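Local atomic coordinates of probable enoyl-CoA hydratase/isomerase (Pseudomonas aeruginosa PAO1, PDB entry 5WYD), a protein that probably acts as a crotonase-family enoyl-CoA hydratase/isomerase and is implicated in biosynthesis of the diffusible signal factor (DSF). Residues G70-A76 with A115-M121; S215-T221 with L248-D253. The protein carries 1 engineered substitution. All blocks are in the same frame, centred on the assembly; numbering follows the deposited sequence.

Interaction 1 (G70-A76 with A115-M121); sequences GPKFFSA and AINGYAM. With PTD (pentanedial), chain G.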
loop_
_atom_site.group_PDB
_atom_site.type_symbol
_atom_site.label_atom_id
_atom_site.label_comp_id
_atom_site.label_asym_id
_atom_site.label_seq_id
_atom_site.Cartn_x
_atom_site.Cartn_y
_atom_site.Cartn_z
ATOM N N GLY A 70 39.540 14.490 -6.826
ATOM C CA GLY A 70 39.797 15.795 -7.366
ATOM C C GLY A 70 38.765 16.797 -6.893
ATOM O O GLY A 70 37.664 16.449 -6.451
ATOM N N PRO A 71 39.134 18.076 -6.954
ATOM C CA PRO A 71 38.213 19.136 -6.521
ATOM C C PRO A 71 37.073 19.396 -7.481
ATOM O O PRO A 71 36.067 19.996 -7.100
ATOM C CB PRO A 71 39.135 20.358 -6.406
ATOM C CG PRO A 71 40.200 20.090 -7.402
ATOM C CD PRO A 71 40.418 18.608 -7.425
ATOM N N LYS A 72 37.255 19.068 -8.747
ATOM C CA LYS A 72 36.341 19.561 -9.765
ATOM C C LYS A 72 35.049 18.747 -9.839
ATOM O O LYS A 72 33.967 19.323 -9.960
ATOM C CB LYS A 72 37.079 19.587 -11.100
ATOM C CG LYS A 72 36.646 20.642 -12.124
ATOM C CD LYS A 72 35.251 20.495 -12.671
ATOM C CE LYS A 72 35.034 21.484 -13.766
ATOM N NZ LYS A 72 35.704 20.956 -14.963
ATOM N N PHE A 73 35.133 17.413 -9.785
ATOM C CA PHE A 73 33.965 16.539 -9.970
ATOM C C PHE A 73 33.752 15.626 -8.773
ATOM O O PHE A 73 34.613 14.797 -8.474
ATOM C CB PHE A 73 34.103 15.665 -11.223
ATOM C CG PHE A 73 34.199 16.439 -12.479
ATOM C CD1 PHE A 73 35.418 16.852 -12.950
ATOM C CD2 PHE A 73 33.074 16.747 -13.194
ATOM C CE1 PHE A 73 35.504 17.559 -14.125
ATOM C CE2 PHE A 73 33.144 17.465 -14.367
ATOM C CZ PHE A 73 34.358 17.871 -14.835
ATOM N N PHE A 74 32.589 15.737 -8.121
ATOM C CA PHE A 74 32.216 14.694 -7.180
ATOM C C PHE A 74 31.913 13.414 -7.937
ATOM O O PHE A 74 32.557 12.376 -7.718
ATOM C CB PHE A 74 30.997 15.136 -6.366
ATOM C CG PHE A 74 30.349 14.016 -5.604
ATOM C CD1 PHE A 74 30.788 13.695 -4.327
ATOM C CD2 PHE A 74 29.323 13.261 -6.156
ATOM C CE1 PHE A 74 30.220 12.657 -3.616
ATOM C CE2 PHE A 74 28.760 12.209 -5.441
ATOM C CZ PHE A 74 29.214 11.911 -4.174
ATOM N N SER A 75 30.967 13.486 -8.870
ATOM C CA SER A 75 30.695 12.351 -9.732
ATOM C C SER A 75 29.940 12.836 -10.953
ATOM O O SER A 75 28.949 13.564 -10.832
ATOM C CB SER A 75 29.902 11.270 -9.005
ATOM O OG SER A 75 29.769 10.127 -9.842
ATOM N N ALA A 76 30.382 12.375 -12.116
ATOM C CA ALA A 76 29.781 12.754 -13.377
ATOM C C ALA A 76 28.678 11.815 -13.816
ATOM O O ALA A 76 28.038 12.073 -14.844
ATOM C CB ALA A 76 30.840 12.788 -14.484
ATOM N N ALA A 115 30.068 13.301 0.528
ATOM C CA ALA A 115 30.843 14.532 0.545
ATOM C C ALA A 115 31.032 15.007 -0.887
ATOM O O ALA A 115 31.866 14.467 -1.617
ATOM C CB ALA A 115 32.186 14.288 1.226
ATOM N N ILE A 116 30.368 16.095 -1.233
ATOM C CA ILE A 116 30.339 16.612 -2.592
ATOM C C ILE A 116 31.447 17.647 -2.737
ATOM O O ILE A 116 31.300 18.808 -2.352
ATOM C CB ILE A 116 28.972 17.203 -2.926
ATOM C CG1 ILE A 116 27.884 16.158 -2.662
ATOM C CG2 ILE A 116 28.972 17.701 -4.369
ATOM C CD1 ILE A 116 26.488 16.633 -2.919
ATOM N N ASN A 117 32.558 17.240 -3.320
ATOM C CA ASN A 117 33.645 18.167 -3.545
ATOM C C ASN A 117 33.657 18.713 -4.961
ATOM O O ASN A 117 34.399 19.652 -5.228
ATOM C CB ASN A 117 34.990 17.513 -3.180
ATOM C CG ASN A 117 35.264 16.242 -3.953
ATOM O OD1 ASN A 117 34.374 15.673 -4.578
ATOM N ND2 ASN A 117 36.525 15.811 -3.945
ATOM N N GLY A 118 32.833 18.184 -5.857
ATOM C CA GLY A 118 32.843 18.614 -7.243
ATOM C C GLY A 118 31.476 18.549 -7.899
ATOM O O GLY A 118 30.455 18.411 -7.223
ATOM N N TYR A 119 31.455 18.692 -9.241
ATOM C CA TYR A 119 30.184 18.569 -9.962
ATOM C C TYR A 119 29.601 17.203 -9.708
ATOM O O TYR A 119 30.283 16.190 -9.891
ATOM C CB TYR A 119 30.326 18.719 -11.476
ATOM C CG TYR A 119 30.611 20.082 -11.925
ATOM C CD1 TYR A 119 31.836 20.621 -11.703
ATOM C CD2 TYR A 119 29.662 20.838 -12.577
ATOM C CE1 TYR A 119 32.122 21.857 -12.093
ATOM C CE2 TYR A 119 29.957 22.110 -12.985
ATOM C CZ TYR A 119 31.212 22.603 -12.733
ATOM O OH TYR A 119 31.548 23.875 -13.108
ATOM N N ALA A 120 28.341 17.183 -9.308
ATOM C CA ALA A 120 27.582 15.954 -9.137
ATOM C C ALA A 120 26.388 16.051 -10.067
ATOM O O ALA A 120 25.414 16.752 -9.780
ATOM C CB ALA A 120 27.143 15.766 -7.696
ATOM N N MET A 121 26.417 15.286 -11.141
ATOM C CA MET A 121 25.313 15.342 -12.075
ATOM C C MET A 121 25.006 13.932 -12.541
ATOM O O MET A 121 25.846 13.033 -12.462
ATOM C CB MET A 121 25.614 16.308 -13.230
ATOM C CG MET A 121 25.963 17.737 -12.749
ATOM S SD MET A 121 26.331 18.859 -14.100
ATOM C CE MET A 121 24.735 18.917 -14.900
HETATM C C1 PTD G . 29.062 21.528 -17.940
HETATM C C2 PTD G . 30.302 20.651 -18.144
HETATM C C3 PTD G . 31.513 21.581 -18.024
HETATM C C4 PTD G . 32.771 20.852 -18.454
HETATM C C5 PTD G . 34.016 21.426 -17.753
HETATM O O1 PTD G . 28.895 22.431 -18.697
HETATM O O5 PTD G . 34.492 20.882 -16.787
#
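Tyr119 N donates to Lys72 O at 2.7 Å. The same atom, Lys72 O, lies in the plane of the Tyr119 ring, at its edge, 3.0 Å from Tyr119 CD1. Further along, Ser75 N donates to Tyr119 O. Met121 N then bonds Ser75 O at 3.1 Å. The two segments run parallel here, and Ser75 O also meets the CA-H of Ala120. The backbone of residues 72-74 lies where a side chain on Gly118 would stand. With none there, the segments can come this close, and Gly118 CA is 3.0 Å from Phe74 N. In the crotonase fold, this pair joins the loop after strand 63-68 to the end of strand 111-116 and the short strand 119-121. Phe74 holds its ring anti to the backbone N (chi1 167°), where it packs against Ala115, Ile116 and Ala120. Phe74 CD1 lies 3.0 Å from Ala115 O, which meets the ring at its edge. Ile116 CG1 covers one face, and Ala120 CB touches Phe74 CD2 at 3.7 Å. The Phe73 and Tyr119 rings meet obliquely, their planes at 38°. The Lys72 chain passes at a slant over Tyr119, with Lys72 CE 3.4 Å from Tyr119 CE1. Lys72 CD lies over one face of the Phe73 ring, toward its rim. Lys72 and Phe73 also line the pocket of the bound pentanedial. In the second shell, Asn117 ND2 bonds Gly68 O, and Asn38 ND2 holds Phe73 O.

Interaction 2 (S215-T221 with L248-D253); sequences SPVAIRT and LFDAQD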
loop_
_atom_site.group_PDB
_atom_site.type_symbol
_atom_site.label_atom_id
_atom_site.label_comp_id
_atom_site.label_asym_id
_atom_site.label_seq_id
_atom_site.Cartn_x
_atom_site.Cartn_y
_atom_site.Cartn_z
ATOM N N SER A 215 25.421 3.800 19.785
ATOM C CA SER A 215 25.532 2.345 19.787
ATOM C C SER A 215 25.489 1.719 18.393
ATOM O O SER A 215 24.491 1.886 17.679
ATOM C CB SER A 215 24.385 1.768 20.595
ATOM O OG SER A 215 24.350 0.370 20.437
ATOM N N PRO A 216 26.467 0.867 18.039
ATOM C CA PRO A 216 26.478 0.290 16.683
ATOM C C PRO A 216 25.270 -0.555 16.408
ATOM O O PRO A 216 24.650 -0.421 15.353
ATOM C CB PRO A 216 27.730 -0.587 16.688
ATOM C CG PRO A 216 28.589 -0.022 17.725
ATOM C CD PRO A 216 27.671 0.494 18.799
ATOM N N VAL A 217 24.908 -1.416 17.353
ATOM C CA VAL A 217 23.762 -2.280 17.142
ATOM C C VAL A 217 22.500 -1.449 16.993
ATOM O O VAL A 217 21.650 -1.748 16.148
ATOM C CB VAL A 217 23.642 -3.303 18.273
ATOM C CG1 VAL A 217 23.169 -2.619 19.566
ATOM C CG2 VAL A 217 22.690 -4.393 17.833
ATOM N N ALA A 218 22.353 -0.393 17.804
ATOM C CA ALA A 218 21.165 0.427 17.670
ATOM C C ALA A 218 21.115 1.041 16.291
ATOM O O ALA A 218 20.124 0.878 15.571
ATOM C CB ALA A 218 21.162 1.520 18.733
ATOM N N ILE A 219 22.246 1.579 15.840
ATOM C CA ILE A 219 22.261 2.301 14.576
ATOM C C ILE A 219 21.784 1.412 13.439
ATOM O O ILE A 219 20.910 1.810 12.659
ATOM C CB ILE A 219 23.672 2.852 14.301
ATOM C CG1 ILE A 219 24.121 3.854 15.386
ATOM C CG2 ILE A 219 23.744 3.404 12.855
ATOM C CD1 ILE A 219 23.287 5.130 15.486
ATOM N N ARG A 220 22.278 0.166 13.378
ATOM C CA ARG A 220 21.936 -0.711 12.255
ATOM C C ARG A 220 20.443 -1.001 12.209
ATOM O O ARG A 220 19.853 -1.066 11.131
ATOM C CB ARG A 220 22.711 -2.020 12.322
ATOM C CG ARG A 220 24.104 -1.893 12.805
ATOM C CD ARG A 220 24.748 -3.229 12.682
ATOM N NE ARG A 220 25.784 -3.438 13.668
ATOM C CZ ARG A 220 27.053 -3.101 13.518
ATOM N NH1 ARG A 220 27.466 -2.494 12.405
ATOM N NH2 ARG A 220 27.903 -3.363 14.504
ATOM N N THR A 221 19.850 -1.298 13.358
ATOM C CA THR A 221 18.413 -1.540 13.433
ATOM C C THR A 221 17.592 -0.282 13.175
ATOM O O THR A 221 16.548 -0.345 12.513
ATOM C CB THR A 221 18.078 -2.127 14.797
ATOM O OG1 THR A 221 18.080 -1.080 15.776
ATOM C CG2 THR A 221 19.091 -3.213 15.170
ATOM N N LEU A 248 16.172 -4.477 20.893
ATOM C CA LEU A 248 17.414 -3.840 21.284
ATOM C C LEU A 248 17.599 -4.001 22.773
ATOM O O LEU A 248 18.605 -4.576 23.200
ATOM C CB LEU A 248 17.406 -2.364 20.894
ATOM C CG LEU A 248 17.632 -2.142 19.403
ATOM C CD1 LEU A 248 17.528 -0.692 19.020
ATOM C CD2 LEU A 248 19.004 -2.634 19.043
ATOM N N PHE A 249 16.523 -3.777 23.539
ATOM C CA PHE A 249 16.608 -3.816 24.995
ATOM C C PHE A 249 17.150 -5.154 25.474
ATOM O O PHE A 249 17.884 -5.213 26.464
ATOM C CB PHE A 249 15.228 -3.510 25.601
ATOM C CG PHE A 249 15.204 -3.427 27.136
ATOM C CD1 PHE A 249 15.092 -4.576 27.912
ATOM C CD2 PHE A 249 15.284 -2.193 27.798
ATOM C CE1 PHE A 249 15.075 -4.509 29.314
ATOM C CE2 PHE A 249 15.262 -2.119 29.207
ATOM C CZ PHE A 249 15.157 -3.280 29.964
ATOM N N ASP A 250 16.853 -6.235 24.769
ATOM C CA ASP A 250 17.366 -7.526 25.209
ATOM C C ASP A 250 18.791 -7.733 24.695
ATOM O O ASP A 250 19.103 -8.700 23.996
ATOM C CB ASP A 250 16.436 -8.633 24.748
ATOM C CG ASP A 250 15.031 -8.418 25.226
ATOM O OD1 ASP A 250 14.847 -7.547 26.099
ATOM O OD2 ASP A 250 14.112 -9.091 24.720
ATOM N N ALA A 251 19.674 -6.800 25.061
ATOM C CA ALA A 251 21.078 -6.953 24.703
ATOM C C ALA A 251 21.935 -6.162 25.679
ATOM O O ALA A 251 21.500 -5.124 26.190
ATOM C CB ALA A 251 21.362 -6.513 23.259
ATOM N N GLN A 252 23.154 -6.663 25.924
ATOM C CA GLN A 252 24.103 -5.984 26.807
ATOM C C GLN A 252 24.416 -4.569 26.319
ATOM O O GLN A 252 24.504 -3.628 27.118
ATOM C CB GLN A 252 25.387 -6.816 26.927
ATOM C CG GLN A 252 26.059 -7.143 25.581
ATOM C CD GLN A 252 27.377 -7.889 25.721
ATOM O OE1 GLN A 252 27.706 -8.418 26.784
ATOM N NE2 GLN A 252 28.141 -7.932 24.639
ATOM N N ASP A 253 24.588 -4.407 25.002
ATOM C CA ASP A 253 24.953 -3.115 24.426
ATOM C C ASP A 253 23.984 -2.010 24.844
ATOM O O ASP A 253 24.400 -0.862 25.066
ATOM C CB ASP A 253 25.029 -3.278 22.898
ATOM C CG ASP A 253 25.582 -2.051 22.185
ATOM O OD1 ASP A 253 25.859 -1.022 22.840
ATOM O OD2 ASP A 253 25.823 -2.138 20.959
#
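Ser215 and Asp253 both extend their side chains anti to their backbone N (chi1 171° and -172°), and this brings the hydroxyl to the carboxylate. The packing is all-helical: helix 216-226 meets the junction where helix 238-249 ends and helix 252-262 begins. Asp250 turns the chain there, at the centre of an inverse gamma turn.

Ser215 is the N-cap of helix 216-226. Its OG accepts a weak capping bond from Ala218 N at 3.4 Å, nearly straight at 169°. Ser215 OG also gives a weak hydrogen bond to Asp253 OD2 at 3.0 Å. The hydroxyl therefore links the start of helix 216-226 to the first turn of helix 252-262. The Asp253 carboxylate lies near the first turn of helix 216-226. Its negative charge probably suits the positive end of the helix dipole.

Val217 lies between the two ends of the junction. Its CG1 comes to 3.0 Å from Asp253 OD2 and to 4.2 Å from Leu248 CD2. The Val217 and Asp253 side chains lie side by side, pointing opposite ways.

Leu248 points its branch at the next turn of the helix. Leu248 CD1 reaches Ala218 CB at 4.3 Å, and Leu248 CD2 lies beside Thr221 CG2 at 3.9 Å.

A second subunit covers part of this region. Its Gly150 packs on Ser215 and its Leu152 on Leu248. Within the chain, Trp269 touches Pro216 and Asp253, and Thr254 OG1 takes up Leu248 O. On the Leu248 side, Thr221 OG1 comes within 3.3 Å of Leu248 CD1.

In the fold
The two contacts follow one another along the chain: interaction 1 closes before interaction 2 opens. Their centres are 35 Å apart, on opposite sides of the chain's centre, and their nearest atoms are about 17 Å apart. All four segments lie in the crotonase-family part of the chain. In interaction 1, segment 70-76 belongs to the loop after strand 63-68, which neighbours strand 111-116 in the main sheet. Segment 115-121 spans the end of strand 111-116 and strand 119-121. Interaction 2 joins helices 216-226, 238-249 and 252-262. Interaction 1 holds two of the three residues around the bound pentanedial, while interaction 2 lies in the helical region where neighbouring subunits meet.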